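Local coordinates for protein aldehyde dehydrogenase 12 (Zea mays, PDB 6D97) that probably catalyses the NAD-dependent oxidation of L-glutamate gamma-semialdehyde to glutamate, the last step of proline catabolism in plants, at residues A[30-35]-A[231-236]; A[41-46]-A[227-232]; A[72-77]-A[250-255]. All blocks are in the same frame, centred on the assembly; numbering follows the deposited sequence.

Contact 1 (A[30-35]-A[231-236]); sequences ATVSPQ and MEQMIR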
loop_
_atom_site.group_PDB
_atom_site.type_symbol
_atom_site.label_atom_id
_atom_site.label_comp_id
_atom_site.label_asym_id
_atom_site.label_seq_id
_atom_site.Cartn_x
_atom_site.Cartn_y
_atom_site.Cartn_z
ATOM N N ALA A 30 17.020 -35.595 -11.668
ATOM C CA ALA A 30 17.323 -36.328 -10.449
ATOM C C ALA A 30 18.592 -37.154 -10.599
ATOM O O ALA A 30 18.874 -37.716 -11.661
ATOM C CB ALA A 30 16.149 -37.233 -10.076
ATOM N N THR A 31 19.368 -37.210 -9.519
ATOM C CA THR A 31 20.495 -38.125 -9.399
ATOM C C THR A 31 20.240 -39.200 -8.351
ATOM O O THR A 31 21.160 -39.946 -8.004
ATOM C CB THR A 31 21.780 -37.360 -9.066
ATOM O OG1 THR A 31 21.601 -36.614 -7.854
ATOM C CG2 THR A 31 22.141 -36.408 -10.195
ATOM N N VAL A 32 19.011 -39.299 -7.850
ATOM C CA VAL A 32 18.669 -40.230 -6.785
ATOM C C VAL A 32 17.271 -40.778 -7.032
ATOM O O VAL A 32 16.403 -40.093 -7.575
ATOM C CB VAL A 32 18.761 -39.559 -5.394
ATOM C CG1 VAL A 32 17.704 -38.469 -5.245
ATOM C CG2 VAL A 32 18.631 -40.582 -4.280
ATOM N N SER A 33 17.061 -42.027 -6.633
ATOM C CA SER A 33 15.754 -42.663 -6.681
ATOM C C SER A 33 15.252 -42.813 -5.258
ATOM O O SER A 33 15.803 -43.625 -4.500
ATOM C CB SER A 33 15.835 -44.022 -7.369
ATOM O OG SER A 33 14.639 -44.758 -7.195
ATOM N N PRO A 34 14.219 -42.063 -4.853
ATOM C CA PRO A 34 13.829 -42.041 -3.430
ATOM C C PRO A 34 13.493 -43.402 -2.865
ATOM O O PRO A 34 13.797 -43.668 -1.700
ATOM C CB PRO A 34 12.604 -41.115 -3.424
ATOM C CG PRO A 34 12.806 -40.242 -4.617
ATOM C CD PRO A 34 13.437 -41.115 -5.658
ATOM N N GLN A 35 12.878 -44.275 -3.655
ATOM C CA GLN A 35 12.467 -45.574 -3.145
ATOM C C GLN A 35 13.584 -46.608 -3.212
ATOM O O GLN A 35 13.518 -47.617 -2.499
ATOM C CB GLN A 35 11.223 -46.067 -3.890
ATOM C CG GLN A 35 11.241 -45.861 -5.402
ATOM C CD GLN A 35 11.049 -44.409 -5.810
ATOM O OE1 GLN A 35 11.937 -43.806 -6.411
ATOM N NE2 GLN A 35 9.896 -43.841 -5.477
ATOM N N MET A 231 16.995 -30.502 -1.063
ATOM C CA MET A 231 17.320 -29.239 -1.716
ATOM C C MET A 231 18.372 -29.421 -2.794
ATOM O O MET A 231 18.399 -28.656 -3.764
ATOM C CB MET A 231 17.793 -28.207 -0.695
ATOM C CG MET A 231 16.680 -27.354 -0.147
ATOM S SD MET A 231 15.573 -26.677 -1.402
ATOM C CE MET A 231 16.636 -25.462 -2.171
ATOM N N GLU A 232 19.245 -30.420 -2.650
ATOM C CA GLU A 232 20.212 -30.699 -3.703
ATOM C C GLU A 232 19.501 -31.075 -4.997
ATOM O O GLU A 232 19.829 -30.563 -6.073
ATOM C CB GLU A 232 21.164 -31.811 -3.259
ATOM C CG GLU A 232 22.505 -31.784 -3.971
ATOM C CD GLU A 232 22.819 -33.073 -4.693
ATOM O OE1 GLU A 232 23.917 -33.624 -4.474
ATOM O OE2 GLU A 232 21.969 -33.538 -5.481
ATOM N N GLN A 233 18.503 -31.957 -4.901
ATOM C CA GLN A 233 17.687 -32.293 -6.065
ATOM C C GLN A 233 16.894 -31.087 -6.548
ATOM O O GLN A 233 16.742 -30.878 -7.757
ATOM C CB GLN A 233 16.751 -33.453 -5.728
ATOM C CG GLN A 233 17.475 -34.705 -5.270
ATOM C CD GLN A 233 18.434 -35.233 -6.316
ATOM O OE1 GLN A 233 18.033 -35.578 -7.427
ATOM N NE2 GLN A 233 19.712 -35.291 -5.970
ATOM N N MET A 234 16.382 -30.277 -5.618
ATOM C CA MET A 234 15.621 -29.094 -6.014
ATOM C C MET A 234 16.500 -28.100 -6.765
ATOM O O MET A 234 16.050 -27.463 -7.725
ATOM C CB MET A 234 14.989 -28.443 -4.785
ATOM C CG MET A 234 14.081 -27.278 -5.118
ATOM S SD MET A 234 12.651 -27.796 -6.083
ATOM C CE MET A 234 12.255 -26.256 -6.899
ATOM N N ILE A 235 17.763 -27.967 -6.355
ATOM C CA ILE A 235 18.670 -27.041 -7.027
ATOM C C ILE A 235 18.974 -27.516 -8.442
ATOM O O ILE A 235 19.091 -26.707 -9.372
ATOM C CB ILE A 235 19.953 -26.857 -6.200
ATOM C CG1 ILE A 235 19.638 -26.089 -4.918
ATOM C CG2 ILE A 235 20.997 -26.108 -6.999
ATOM C CD1 ILE A 235 20.767 -26.103 -3.909
ATOM N N ARG A 236 19.102 -28.832 -8.633
ATOM C CA ARG A 236 19.296 -29.370 -9.976
ATOM C C ARG A 236 18.105 -29.051 -10.867
ATOM O O ARG A 236 18.275 -28.675 -12.033
ATOM C CB ARG A 236 19.532 -30.878 -9.908
ATOM C CG ARG A 236 20.768 -31.236 -9.118
ATOM C CD ARG A 236 21.047 -32.730 -9.088
ATOM N NE ARG A 236 22.276 -33.009 -8.350
ATOM C CZ ARG A 236 23.489 -33.031 -8.894
ATOM N NH1 ARG A 236 23.638 -32.802 -10.192
ATOM N NH2 ARG A 236 24.553 -33.282 -8.139
#
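Thr31 and Gln233 hold each other at two points, joining the N-terminal loop to helix 229-240, one of the helices that flank the parallel sheet of the Rossmann-type NAD-binding domain. The carboxamide of Gln233 serves as acceptor and donor at once. Its OE1 takes the backbone N of Thr31 at 3.0 Å, with the donor in the carbonyl plane and on a lone pair. Its NE2 gives a nearly straight bond to Thr31 OG1, also 3.0 Å long (169° at the hydrogen), and the hydroxyl oxygen lies almost in the amide plane. Two partners of opposite sense on one flat group fix its rotation. The Gln233 chain reaches them by turning about CB-CG (chi2 -60°), which brings the amide toward the loop. The loop also closes round the amide with carbon: CA of Ala30 comes within 3.2 Å of Gln233 OE1, and Val32 CG1 rests against Gln233 CD at 3.5 Å. Leu133 of helix 124-137 touches the glutamine as well.

One turn further along the helix, Thr31 meets Arg236. The two side chains cross at about a right angle, and the methyl CG2 lies over one guanidinium face, toward its rim. Arg236 also has partners outside the loop: Trp53 in a cation-pi pair, and Gln46 OE1 in a weak hydrogen bond from NH2. Glu232 is likewise shared, since its OE1 accepts the backbone N of Gln46 while OE2 is engaged within the helix, four residues back from the arginine. In that salt bridge Arg236 NE points straight at Glu232 OE2, 2.9 Å away, in the guanidinium plane but well above the plane of the carboxylate.

Contact 2 (A[41-46]-A[227-232]); sequences SPAEVQ and VSIVME
Val45 packs its two methyls onto neighbouring residues, Ile229 and Ser228. CG2 sits on Ile229, 3.6 Å from its CB, and the two side chains cross at about a right angle. CG1, anti to the backbone N (chi1 -179°), is directed instead toward Ser228, with 3.6 Å between Val45 CG1 and Ser228 OG. Two residues earlier on the strand, and on the same face, Ala43 CB touches the end of the isoleucine at CD1 (3.9 Å). Ile72 of the neighbouring strand 70-74 touches both Val45 and Ile229, so the apolar patch runs on across the sheet.

These contacts lay strand 43-49, from the four-stranded mixed sheet, against the first turn of helix 229-240, which connects strands 218-223 and 249-251 in a beta-alpha-beta crossover of the Rossmann-type domain.

The polar link is a single hydrogen bond at the end of the short strand segment. Gln46 N donates to Glu232 OE1 over 2.8 Å, nearly straight at 169°, and uses the anti lone pair of that oxygen. Val45 CA lies 3.4 Å from the same OE1, while its CG1 slides past the aliphatic part of the glutamate, the two side chains pointing in opposite directions. Ser228 OG finds its hydrogen-bonding partner in Asn252 OD1. Glu44 points away from the helix, and its OE1 stays 6.4 Å from Glu232 OE1.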
loop_
_atom_site.group_PDB
_atom_site.type_symbol
_atom_site.label_atom_id
_atom_site.label_comp_id
_atom_site.label_asym_id
_atom_site.label_seq_id
_atom_site.Cartn_x
_atom_site.Cartn_y
_atom_site.Cartn_z
ATOM N N SER A 41 22.404 -49.490 -1.849
ATOM C CA SER A 41 22.367 -48.560 -2.979
ATOM C C SER A 41 22.373 -47.133 -2.443
ATOM O O SER A 41 21.373 -46.411 -2.539
ATOM C CB SER A 41 21.145 -48.813 -3.865
ATOM O OG SER A 41 21.408 -49.802 -4.847
ATOM N N PRO A 42 23.489 -46.692 -1.872
ATOM C CA PRO A 42 23.530 -45.364 -1.254
ATOM C C PRO A 42 23.572 -44.247 -2.285
ATOM O O PRO A 42 24.004 -44.420 -3.425
ATOM C CB PRO A 42 24.825 -45.397 -0.436
ATOM C CG PRO A 42 25.694 -46.354 -1.170
ATOM C CD PRO A 42 24.781 -47.395 -1.754
ATOM N N ALA A 43 23.120 -43.077 -1.847
ATOM C CA ALA A 43 23.180 -41.852 -2.625
ATOM C C ALA A 43 24.224 -40.921 -2.026
ATOM O O ALA A 43 24.635 -41.076 -0.874
ATOM C CB ALA A 43 21.818 -41.153 -2.663
ATOM N N GLU A 44 24.656 -39.947 -2.821
ATOM C CA GLU A 44 25.580 -38.933 -2.342
ATOM C C GLU A 44 24.991 -37.546 -2.550
ATOM O O GLU A 44 24.217 -37.310 -3.484
ATOM C CB GLU A 44 26.951 -39.032 -3.028
ATOM C CG GLU A 44 26.951 -38.879 -4.536
ATOM C CD GLU A 44 28.361 -38.770 -5.097
ATOM O OE1 GLU A 44 28.743 -37.664 -5.544
ATOM O OE2 GLU A 44 29.093 -39.786 -5.072
ATOM N N VAL A 45 25.355 -36.637 -1.650
ATOM C CA VAL A 45 24.943 -35.241 -1.704
ATOM C C VAL A 45 26.191 -34.391 -1.869
ATOM O O VAL A 45 27.146 -34.523 -1.094
ATOM C CB VAL A 45 24.167 -34.825 -0.441
ATOM C CG1 VAL A 45 23.729 -33.367 -0.542
ATOM C CG2 VAL A 45 22.984 -35.738 -0.241
ATOM N N GLN A 46 26.184 -33.526 -2.872
ATOM C CA GLN A 46 27.338 -32.703 -3.187
ATOM C C GLN A 46 27.066 -31.247 -2.846
ATOM O O GLN A 46 25.925 -30.825 -2.636
ATOM C CB GLN A 46 27.713 -32.833 -4.666
ATOM C CG GLN A 46 28.055 -34.249 -5.091
ATOM C CD GLN A 46 28.388 -34.346 -6.561
ATOM O OE1 GLN A 46 27.510 -34.569 -7.393
ATOM N NE2 GLN A 46 29.661 -34.167 -6.892
ATOM N N VAL A 227 19.070 -34.080 5.789
ATOM C CA VAL A 227 18.011 -33.984 4.791
ATOM C C VAL A 227 18.409 -33.166 3.573
ATOM O O VAL A 227 17.576 -32.960 2.687
ATOM C CB VAL A 227 16.720 -33.408 5.405
ATOM C CG1 VAL A 227 16.303 -34.218 6.613
ATOM C CG2 VAL A 227 16.928 -31.953 5.774
ATOM N N SER A 228 19.655 -32.695 3.489
ATOM C CA SER A 228 20.041 -31.767 2.431
ATOM C C SER A 228 19.942 -32.375 1.041
ATOM O O SER A 228 20.092 -31.644 0.055
ATOM C CB SER A 228 21.465 -31.257 2.660
ATOM O OG SER A 228 22.402 -32.322 2.669
ATOM N N ILE A 229 19.704 -33.687 0.938
ATOM C CA ILE A 229 19.559 -34.318 -0.369
ATOM C C ILE A 229 18.377 -33.726 -1.116
ATOM O O ILE A 229 18.391 -33.633 -2.349
ATOM C CB ILE A 229 19.429 -35.851 -0.218
ATOM C CG1 ILE A 229 19.618 -36.543 -1.568
ATOM C CG2 ILE A 229 18.082 -36.235 0.391
ATOM C CD1 ILE A 229 19.903 -38.037 -1.460
ATOM N N VAL A 230 17.353 -33.280 -0.384
ATOM C CA VAL A 230 16.137 -32.781 -1.017
ATOM C C VAL A 230 16.424 -31.486 -1.763
ATOM O O VAL A 230 16.143 -31.360 -2.961
ATOM C CB VAL A 230 15.026 -32.589 0.028
ATOM C CG1 VAL A 230 13.806 -31.951 -0.616
ATOM C CG2 VAL A 230 14.674 -33.921 0.664
ATOM N N MET A 231 16.995 -30.502 -1.063
ATOM C CA MET A 231 17.320 -29.239 -1.716
ATOM C C MET A 231 18.372 -29.421 -2.794
ATOM O O MET A 231 18.399 -28.656 -3.764
ATOM C CB MET A 231 17.793 -28.207 -0.695
ATOM C CG MET A 231 16.680 -27.354 -0.147
ATOM S SD MET A 231 15.573 -26.677 -1.402
ATOM C CE MET A 231 16.636 -25.462 -2.171
ATOM N N GLU A 232 19.245 -30.420 -2.650
ATOM C CA GLU A 232 20.212 -30.699 -3.703
ATOM C C GLU A 232 19.501 -31.075 -4.997
ATOM O O GLU A 232 19.829 -30.563 -6.073
ATOM C CB GLU A 232 21.164 -31.811 -3.259
ATOM C CG GLU A 232 22.505 -31.784 -3.971
ATOM C CD GLU A 232 22.819 -33.073 -4.693
ATOM O OE1 GLU A 232 23.917 -33.624 -4.474
ATOM O OE2 GLU A 232 21.969 -33.538 -5.481
#

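Contact 3 (A[72-77]-A[250-255]); sequences IKVAEV and FINSDG. With NAD (nicotinamide-adenine-dinucleotide), chain E.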
loop_
_atom_site.group_PDB
_atom_site.type_symbol
_atom_site.label_atom_id
_atom_site.label_comp_id
_atom_site.label_asym_id
_atom_site.label_seq_id
_atom_site.Cartn_x
_atom_site.Cartn_y
_atom_site.Cartn_z
ATOM N N ILE A 72 23.035 -42.478 2.806
ATOM C CA ILE A 72 23.377 -41.228 2.126
ATOM C C ILE A 72 24.720 -40.737 2.650
ATOM O O ILE A 72 24.895 -40.582 3.862
ATOM C CB ILE A 72 22.311 -40.131 2.332
ATOM C CG1 ILE A 72 20.962 -40.544 1.735
ATOM C CG2 ILE A 72 22.776 -38.816 1.718
ATOM C CD1 ILE A 72 19.816 -39.641 2.131
ATOM N N LYS A 73 25.663 -40.476 1.746
ATOM C CA LYS A 73 26.910 -39.824 2.122
ATOM C C LYS A 73 26.878 -38.368 1.674
ATOM O O LYS A 73 26.430 -38.055 0.567
ATOM C CB LYS A 73 28.135 -40.544 1.544
ATOM C CG LYS A 73 28.228 -40.633 0.034
ATOM C CD LYS A 73 29.542 -41.317 -0.359
ATOM C CE LYS A 73 29.763 -41.345 -1.868
ATOM N NZ LYS A 73 31.135 -41.825 -2.214
ATOM N N VAL A 74 27.330 -37.481 2.556
ATOM C CA VAL A 74 27.225 -36.040 2.369
ATOM C C VAL A 74 28.629 -35.452 2.343
ATOM O O VAL A 74 29.453 -35.761 3.212
ATOM C CB VAL A 74 26.374 -35.395 3.479
ATOM C CG1 VAL A 74 26.306 -33.892 3.302
ATOM C CG2 VAL A 74 24.974 -36.000 3.484
ATOM N N ALA A 75 28.899 -34.607 1.348
ATOM C CA ALA A 75 30.224 -34.011 1.168
ATOM C C ALA A 75 30.376 -32.812 2.105
ATOM O O ALA A 75 30.361 -31.648 1.699
ATOM C CB ALA A 75 30.435 -33.612 -0.285
ATOM N N GLU A 76 30.543 -33.117 3.388
ATOM C CA GLU A 76 30.605 -32.064 4.393
ATOM C C GLU A 76 31.946 -31.342 4.321
ATOM O O GLU A 76 33.008 -31.968 4.405
ATOM C CB GLU A 76 30.357 -32.637 5.785
ATOM C CG GLU A 76 28.869 -32.815 6.078
ATOM C CD GLU A 76 28.579 -33.132 7.528
ATOM O OE1 GLU A 76 29.510 -33.561 8.239
ATOM O OE2 GLU A 76 27.423 -32.939 7.962
ATOM N N VAL A 77 31.885 -30.025 4.154
ATOM C CA VAL A 77 33.073 -29.185 4.062
ATOM C C VAL A 77 33.643 -28.965 5.455
ATOM O O VAL A 77 32.900 -28.766 6.423
ATOM C CB VAL A 77 32.725 -27.848 3.381
ATOM C CG1 VAL A 77 33.909 -26.892 3.408
ATOM C CG2 VAL A 77 32.258 -28.088 1.956
ATOM N N PHE A 250 25.762 -23.819 -2.485
ATOM C CA PHE A 250 25.138 -24.835 -1.645
ATOM C C PHE A 250 26.237 -25.516 -0.844
ATOM O O PHE A 250 27.121 -26.149 -1.429
ATOM C CB PHE A 250 24.380 -25.842 -2.519
ATOM C CG PHE A 250 23.563 -26.843 -1.755
ATOM C CD1 PHE A 250 22.575 -26.435 -0.871
ATOM C CD2 PHE A 250 23.757 -28.200 -1.963
ATOM C CE1 PHE A 250 21.812 -27.367 -0.187
ATOM C CE2 PHE A 250 23.002 -29.138 -1.285
ATOM C CZ PHE A 250 22.026 -28.724 -0.396
ATOM N N ILE A 251 26.207 -25.375 0.479
ATOM C CA ILE A 251 27.251 -25.921 1.338
ATOM C C ILE A 251 26.632 -26.932 2.296
ATOM O O ILE A 251 25.549 -26.699 2.847
ATOM C CB ILE A 251 28.005 -24.817 2.107
ATOM C CG1 ILE A 251 29.126 -25.430 2.953
ATOM C CG2 ILE A 251 27.057 -24.003 2.977
ATOM C CD1 ILE A 251 30.128 -24.423 3.490
ATOM N N ASN A 252 27.308 -28.063 2.470
ATOM C CA ASN A 252 26.963 -29.050 3.482
ATOM C C ASN A 252 28.083 -29.083 4.513
ATOM O O ASN A 252 29.261 -29.166 4.148
ATOM C CB ASN A 252 26.765 -30.440 2.868
ATOM C CG ASN A 252 25.674 -30.475 1.809
ATOM O OD1 ASN A 252 24.514 -30.751 2.105
ATOM N ND2 ASN A 252 26.055 -30.231 0.561
ATOM N N SER A 253 27.720 -29.003 5.788
ATOM C CA SER A 253 28.711 -28.991 6.859
ATOM C C SER A 253 27.987 -29.164 8.183
ATOM O O SER A 253 26.758 -29.085 8.257
ATOM C CB SER A 253 29.529 -27.695 6.866
ATOM O OG SER A 253 28.732 -26.591 7.263
ATOM N N ASP A 254 28.769 -29.408 9.231
ATOM C CA ASP A 254 28.219 -29.316 10.569
ATOM C C ASP A 254 28.049 -27.848 10.947
ATOM O O ASP A 254 28.498 -26.940 10.239
ATOM C CB ASP A 254 29.102 -30.049 11.585
ATOM C CG ASP A 254 30.540 -29.543 11.613
ATOM O OD1 ASP A 254 30.772 -28.318 11.548
ATOM O OD2 ASP A 254 31.452 -30.386 11.736
ATOM N N GLY A 255 27.388 -27.620 12.081
ATOM C CA GLY A 255 27.107 -26.256 12.494
ATOM C C GLY A 255 28.363 -25.445 12.755
ATOM O O GLY A 255 28.403 -24.243 12.485
HETATM P PA NAD E . 19.435 -26.492 14.857
HETATM O O1A NAD E . 19.630 -25.089 15.516
HETATM O O2A NAD E . 19.980 -27.676 15.490
HETATM O O5B NAD E . 20.022 -26.766 13.530
HETATM C C5B NAD E . 19.507 -26.115 12.393
HETATM C C4B NAD E . 20.564 -25.757 11.353
HETATM O O4B NAD E . 21.522 -24.833 11.838
HETATM C C3B NAD E . 21.284 -26.945 10.804
HETATM O O3B NAD E . 21.508 -26.801 9.455
HETATM C C2B NAD E . 22.546 -26.924 11.553
HETATM O O2B NAD E . 23.548 -27.548 10.846
HETATM C C1B NAD E . 22.766 -25.464 11.692
HETATM N N9A NAD E . 23.624 -25.066 12.788
HETATM C C8A NAD E . 23.701 -25.605 14.060
HETATM N N7A NAD E . 24.603 -24.920 14.772
HETATM C C5A NAD E . 25.136 -23.900 13.990
HETATM C C6A NAD E . 26.074 -22.904 14.188
HETATM N N6A NAD E . 26.729 -22.791 15.461
HETATM N N1A NAD E . 26.375 -22.050 13.199
HETATM C C2A NAD E . 25.773 -22.129 11.984
HETATM N N3A NAD E . 24.846 -23.093 11.750
HETATM C C4A NAD E . 24.515 -23.973 12.718
HETATM O O3 NAD E . 18.077 -27.003 14.627
HETATM P PN NAD E . 17.423 -28.294 15.284
HETATM O O1N NAD E . 15.913 -28.161 14.868
HETATM O O2N NAD E . 17.966 -29.555 14.678
HETATM O O5D NAD E . 17.502 -28.341 16.786
HETATM O O HOH W 1 31.694 -29.924 8.358
#
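Val74 CG1, anti to the backbone N (chi1 178°), is thrust toward Asn252, whereas Glu76, with CG swung beside its own N (chi1 -82°) and the chain then extended, runs along the backbone of Ser253. The first pair crosses at about a right angle, Val74 CG1 pressing on Asn252 CB at 3.5 Å. The amide of that asparagine is turned to other partners, Ser228 through OD1 and, weakly, Gln46 O through ND2.

Ala75 centres an inverse gamma turn, after which the chain comes to the carbonyl of Asn252. This oxygen is met twice: Val77 N donates to Asn252 O at 2.8 Å, close to straight, and Glu76 CA makes a CH...O contact with it at 3.2 Å. Beyond it, a water bridges the two backbones, giving to Val77 O (2.6 Å) and accepting from Asp254 N (3.1 Å). Val77 CG2 and Ile251 CG1 add a looser apolar touch.

Glu76 OE2 passes 3.8 Å from Ser253 C and is hydrogen-bonded to Ser225 OG. Cut back to an alanine, this position would lose the carboxylate, and Ser225 OG would probably be left without that partner and the Ser253 backbone less covered. Ser253 O in turn binds Lys222 NZ, which is hydrogen-bonded to NAD.

Asp254 N-caps helix 255-265 through OD1 and Val257 N, and Gly255 O comes within 3.1 Å of NAD N1A. A parallel strand leading through an N-capped turn into a helix that borders the adenine is characteristic of the Rossmann-type NAD-binding domain of aldehyde dehydrogenases.

How the contacts relate
From the N terminus the chain passes through 30-35, 41-46 and 72-77 before reaching any of their partners. Contacts 1 and 2 start at different points, 30-35 and 41-46, but close on the same stretch of helix 229-240, where their segments overlap. They share Glu232, and Val32 packs on Ala43 and Ile229 between them. Contact 3 crosses both, opening inside their loops and closing beyond them at 250-255. It joins contact 2 through Val45 N to Lys73 O, a bond between neighbouring strands. Together the three tie the N-terminal loop and the four-stranded mixed sheet to the helix and edge strand of the parallel Rossmann-type sheet.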